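Local structure of divalent ion tolerance protein CutA1 (Ehrlichia chaffeensis, 4IYQ) at residues A[26-31]-A[92-97]; A[33-38]-A[56-61]. The protein probably binds copper or other divalent metal ions, as a trimeric member of the CutA family linked to metal tolerance. One frame throughout, in Å; residues are numbered along the deposited sequence.

Contact 1 (A[26-31]-A[92-97])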
# COMPACT_ATOMS: atom_id res chain seq x y z
N SER A 26 -9.23 10.03 0.43
CA SER A 26 -9.18 8.69 -0.15
C SER A 26 -7.83 8.44 -0.86
O SER A 26 -7.16 9.37 -1.32
CB SER A 26 -10.32 8.52 -1.14
OG SER A 26 -11.59 8.74 -0.54
N LEU A 27 -7.43 7.18 -0.94
CA LEU A 27 -6.23 6.84 -1.69
C LEU A 27 -6.63 6.10 -2.97
O LEU A 27 -7.52 5.23 -2.97
CB LEU A 27 -5.30 5.97 -0.85
CG LEU A 27 -4.88 6.50 0.52
CD1 LEU A 27 -3.98 5.46 1.18
CD2 LEU A 27 -4.18 7.85 0.44
N LEU A 28 -5.99 6.44 -4.08
CA LEU A 28 -6.16 5.67 -5.30
C LEU A 28 -4.86 4.98 -5.66
O LEU A 28 -3.78 5.57 -5.59
CB LEU A 28 -6.64 6.55 -6.46
CG LEU A 28 -8.16 6.78 -6.52
CD1 LEU A 28 -8.62 7.70 -5.41
CD2 LEU A 28 -8.59 7.32 -7.87
N TYR A 29 -4.98 3.73 -6.08
CA TYR A 29 -3.84 2.92 -6.48
C TYR A 29 -4.00 2.47 -7.93
O TYR A 29 -5.05 1.98 -8.32
CB TYR A 29 -3.73 1.73 -5.54
CG TYR A 29 -2.63 0.74 -5.84
CD1 TYR A 29 -1.39 0.86 -5.24
CD2 TYR A 29 -2.85 -0.35 -6.69
CE1 TYR A 29 -0.38 -0.06 -5.47
CE2 TYR A 29 -1.84 -1.27 -6.95
CZ TYR A 29 -0.61 -1.12 -6.33
OH TYR A 29 0.42 -2.02 -6.55
N THR A 30 -2.93 2.61 -8.71
CA THR A 30 -2.94 2.15 -10.10
C THR A 30 -1.52 1.76 -10.50
O THR A 30 -0.54 2.10 -9.82
CB THR A 30 -3.51 3.24 -11.09
OG1 THR A 30 -3.80 2.66 -12.36
CG2 THR A 30 -2.52 4.39 -11.28
N THR A 31 -1.40 1.03 -11.61
CA THR A 31 -0.08 0.67 -12.11
C THR A 31 0.08 1.11 -13.58
O THR A 31 -0.89 1.24 -14.29
CB THR A 31 0.18 -0.85 -11.96
OG1 THR A 31 -0.80 -1.56 -12.73
CG2 THR A 31 0.04 -1.28 -10.52
N ASN A 92 -12.52 8.09 -13.22
CA ASN A 92 -12.97 8.25 -14.60
C ASN A 92 -11.88 8.88 -15.43
O ASN A 92 -11.70 8.51 -16.60
CB ASN A 92 -14.23 9.10 -14.69
CG ASN A 92 -15.42 8.41 -14.09
OD1 ASN A 92 -15.42 7.19 -13.90
ND2 ASN A 92 -16.46 9.18 -13.80
N LYS A 93 -11.18 9.85 -14.84
CA LYS A 93 -10.14 10.55 -15.57
C LYS A 93 -8.96 9.62 -15.85
O LYS A 93 -8.45 9.57 -16.98
CB LYS A 93 -9.67 11.76 -14.78
CG LYS A 93 -8.66 12.61 -15.49
CD LYS A 93 -9.26 13.22 -16.71
CE LYS A 93 -8.36 14.31 -17.22
NZ LYS A 93 -8.93 14.95 -18.43
N ILE A 94 -8.56 8.85 -14.84
CA ILE A 94 -7.45 7.90 -14.97
C ILE A 94 -7.77 6.87 -16.06
O ILE A 94 -6.91 6.57 -16.88
CB ILE A 94 -7.13 7.19 -13.63
CG1 ILE A 94 -6.56 8.19 -12.61
CG2 ILE A 94 -6.11 6.08 -13.84
CD1 ILE A 94 -6.60 7.68 -11.18
N GLN A 95 -9.02 6.38 -16.09
CA GLN A 95 -9.43 5.41 -17.11
C GLN A 95 -9.30 5.99 -18.52
O GLN A 95 -8.81 5.33 -19.43
CB GLN A 95 -10.88 4.94 -16.86
N ALA A 96 -9.70 7.24 -18.69
CA ALA A 96 -9.66 7.89 -19.99
C ALA A 96 -8.23 8.08 -20.51
O ALA A 96 -8.01 8.02 -21.70
CB ALA A 96 -10.37 9.22 -19.94
N ILE A 97 -7.26 8.30 -19.62
CA ILE A 97 -5.92 8.64 -20.09
C ILE A 97 -4.91 7.52 -19.93
O ILE A 97 -3.78 7.65 -20.39
CB ILE A 97 -5.36 9.87 -19.34
CG1 ILE A 97 -5.02 9.52 -17.89
CG2 ILE A 97 -6.33 11.04 -19.45
CD1 ILE A 97 -4.61 10.68 -17.05

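Contact 2 (A[33-38]-A[56-61])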
# COMPACT_ATOMS: atom_id res chain seq x y z
N PRO A 33 2.84 0.92 -17.28
CA PRO A 33 3.96 0.18 -17.87
C PRO A 33 5.32 0.87 -17.70
O PRO A 33 6.33 0.18 -17.60
CB PRO A 33 3.57 0.07 -19.35
CG PRO A 33 2.55 1.12 -19.58
CD PRO A 33 1.82 1.27 -18.28
N THR A 34 5.36 2.20 -17.68
CA THR A 34 6.62 2.90 -17.54
C THR A 34 6.54 3.96 -16.45
O THR A 34 5.44 4.34 -16.02
CB THR A 34 7.02 3.60 -18.83
OG1 THR A 34 6.32 4.86 -18.92
CG2 THR A 34 6.71 2.72 -20.04
N TYR A 35 7.69 4.47 -16.02
CA TYR A 35 7.72 5.62 -15.12
C TYR A 35 7.08 6.86 -15.77
O TYR A 35 6.33 7.58 -15.11
CB TYR A 35 9.15 5.94 -14.68
CG TYR A 35 9.26 7.19 -13.84
CD1 TYR A 35 8.99 7.16 -12.46
CD2 TYR A 35 9.62 8.41 -14.41
CE1 TYR A 35 9.07 8.30 -11.69
CE2 TYR A 35 9.70 9.56 -13.64
CZ TYR A 35 9.43 9.50 -12.28
OH TYR A 35 9.51 10.63 -11.51
N GLU A 36 7.38 7.10 -17.04
CA GLU A 36 6.88 8.27 -17.75
C GLU A 36 5.35 8.31 -17.75
O GLU A 36 4.75 9.35 -17.51
CB GLU A 36 7.42 8.32 -19.19
N ASP A 37 4.73 7.15 -17.98
CA ASP A 37 3.28 7.04 -17.92
C ASP A 37 2.74 7.46 -16.55
O ASP A 37 1.72 8.16 -16.47
CB ASP A 37 2.84 5.61 -18.24
CG ASP A 37 2.99 5.26 -19.71
OD1 ASP A 37 2.45 5.98 -20.57
OD2 ASP A 37 3.67 4.25 -19.99
N ALA A 38 3.42 7.03 -15.49
CA ALA A 38 3.00 7.35 -14.12
C ALA A 38 3.15 8.84 -13.82
O ALA A 38 2.28 9.45 -13.20
CB ALA A 38 3.79 6.54 -13.12
N ILE A 56 5.08 7.64 -6.47
CA ILE A 56 5.39 6.72 -7.54
C ILE A 56 6.45 5.73 -7.09
O ILE A 56 7.54 6.11 -6.66
CB ILE A 56 5.86 7.45 -8.81
CG1 ILE A 56 4.81 8.48 -9.25
CG2 ILE A 56 6.11 6.44 -9.91
CD1 ILE A 56 5.27 9.42 -10.36
N PHE A 57 6.09 4.45 -7.17
CA PHE A 57 6.96 3.32 -6.88
C PHE A 57 7.43 2.70 -8.20
O PHE A 57 6.61 2.25 -9.01
CB PHE A 57 6.25 2.26 -6.03
CG PHE A 57 5.71 2.77 -4.72
CD1 PHE A 57 4.63 3.66 -4.68
CD2 PHE A 57 6.25 2.32 -3.50
CE1 PHE A 57 4.12 4.10 -3.47
CE2 PHE A 57 5.76 2.76 -2.29
CZ PHE A 57 4.69 3.65 -2.27
N SER A 58 8.74 2.67 -8.42
CA SER A 58 9.33 2.13 -9.65
C SER A 58 9.75 0.66 -9.56
O SER A 58 9.87 0.10 -8.46
CB SER A 58 10.52 2.98 -10.05
OG SER A 58 10.07 4.27 -10.37
N ASN A 59 9.99 0.04 -10.71
CA ASN A 59 10.53 -1.32 -10.78
C ASN A 59 9.75 -2.29 -9.90
O ASN A 59 10.32 -3.01 -9.08
CB ASN A 59 12.02 -1.37 -10.40
N ILE A 60 8.44 -2.30 -10.06
CA ILE A 60 7.67 -3.33 -9.40
C ILE A 60 7.43 -4.39 -10.48
O ILE A 60 7.38 -4.09 -11.68
CB ILE A 60 6.36 -2.79 -8.77
CG1 ILE A 60 5.30 -2.52 -9.82
CG2 ILE A 60 6.64 -1.57 -7.87
CD1 ILE A 60 4.25 -3.59 -9.85
N THR A 61 7.34 -5.64 -10.07
CA THR A 61 7.03 -6.69 -11.03
C THR A 61 5.60 -7.15 -10.87
O THR A 61 5.16 -7.47 -9.77
CB THR A 61 7.97 -7.88 -10.86
OG1 THR A 61 9.32 -7.41 -10.92
CG2 THR A 61 7.71 -8.91 -11.94

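Contact 1 (A[26-31]-A[92-97])
Leu28 and Ile94 meet through single methyl groups: CD2 of Leu28 lies 3.9 Å from CD1 of Ile94, and the two branched side chains cross obliquely. Leu28 rises from the strand toward the helix. Ile94 reaches back from the helix with CG1 anti to its own carbonyl carbon (chi1 -67°); the extended second torsion (chi2 163°) takes CD1 on to the leucine, and CG2 is left as a second prong. That prong turns to Thr30, whose OG1 is 4.4 Å from CG2 of Ile94, a loose touch. Ile94 thus straddles two residues that alternate along the strand and point to the same face, while Tyr29 between them points away from the helix. Leucine and isoleucine suit a buried seam with no polar demands of its own. Threonine fits beside them because its OG1 is hydrogen-bonded to the carbonyl oxygen of Ala104 and weakly to NE2 of His98, both outside the two segments. The interface is small, 112 Å² in all, with 8.8 Å between CA of Thr30 and CA of Ile94. Helix 87-97 packs here on the face of a ferredoxin-like sheet, the fold of the CutA family. Around this seam Val87, Ala90 and Thr91 extend the packing on Leu28, Ile94 also touches Leu80 of strand 69-83 and Ile105 of strand 105-108, and strand 25-32 runs between those two strands, antiparallel to both.

Contact 2 (A[33-38]-A[56-61])
Tyr35 holds CG anti to its backbone N (chi1 175°), which swings the ring out from the first turn of the helix to meet Ile56 and Ser58. Ile56 sets CG1 anti to its carbonyl carbon (chi1 -55°), leaving CG2 directed at the tyrosine and the helix. The two side chains cross at about a right angle, and one methyl serves two neighbours: CG2 of Ile56 meets the CD1-CE1 side of the Tyr35 ring obliquely, 3.9 Å from each of those atoms, and lies 4.0 Å from CB of Ala38. The beta-branched isoleucine can at the same time lay its other arm beside the helix backbone, with CD1 of Ile56 4.1 Å from the carbonyl oxygen of Ala38. Alanine suits its place because its short CB lets the helix come close to the strand, the CA atoms of Ala38 and Ile56 being 7.0 Å apart. Farther out, OG of Ser58 approaches CD1 of Tyr35 at 3.7 Å, a van der Waals touch.

Helix 35-47 belongs to a beta-alpha-beta crossover of the ferredoxin-like fold, joining strands 25-32 and 53-66 with strand 69-83 between them. Its start is organised by Thr34, the N-cap. OG1 of Thr34 accepts from the backbone N of Asp37 at 2.9 Å, nearly straight at 171°, and donates to OD2 of the same aspartate, from above the carboxylate plane. The negative charge of Asp37 would also suit the positive end of the helix dipole. Long enough to pack here and go further, Tyr35 makes a weak hydrogen bond through OH to Thr61 OG1 of the third subunit, a strand of which pairs with Ile56. Across the two segments the chemistry is mainly apolar, one serine hydroxyl touching the ring, while the cap bonds lie within the helix start.

The first segments of contacts 1 and 2 adjoin, strand 25-32 leading into helix 35-47, and contact 2 is nested inside the loop that contact 1 closes. Their centres lie about 14 Å apart, and both rest on the same antiparallel sheet, contact 1 through its inner strand 25-32 and contact 2 through strand 53-66, at the edge of the sheet within this chain. Contact 1 is central, about 5 Å from the centre of the chain, whereas contact 2 lies about 12 Å out, where neighbouring subunits extend the sheet. Both sets of segments touch the second subunit. A bound calcium ion sits about 8 Å from the side chain of Leu28, not coordinated by that apolar group.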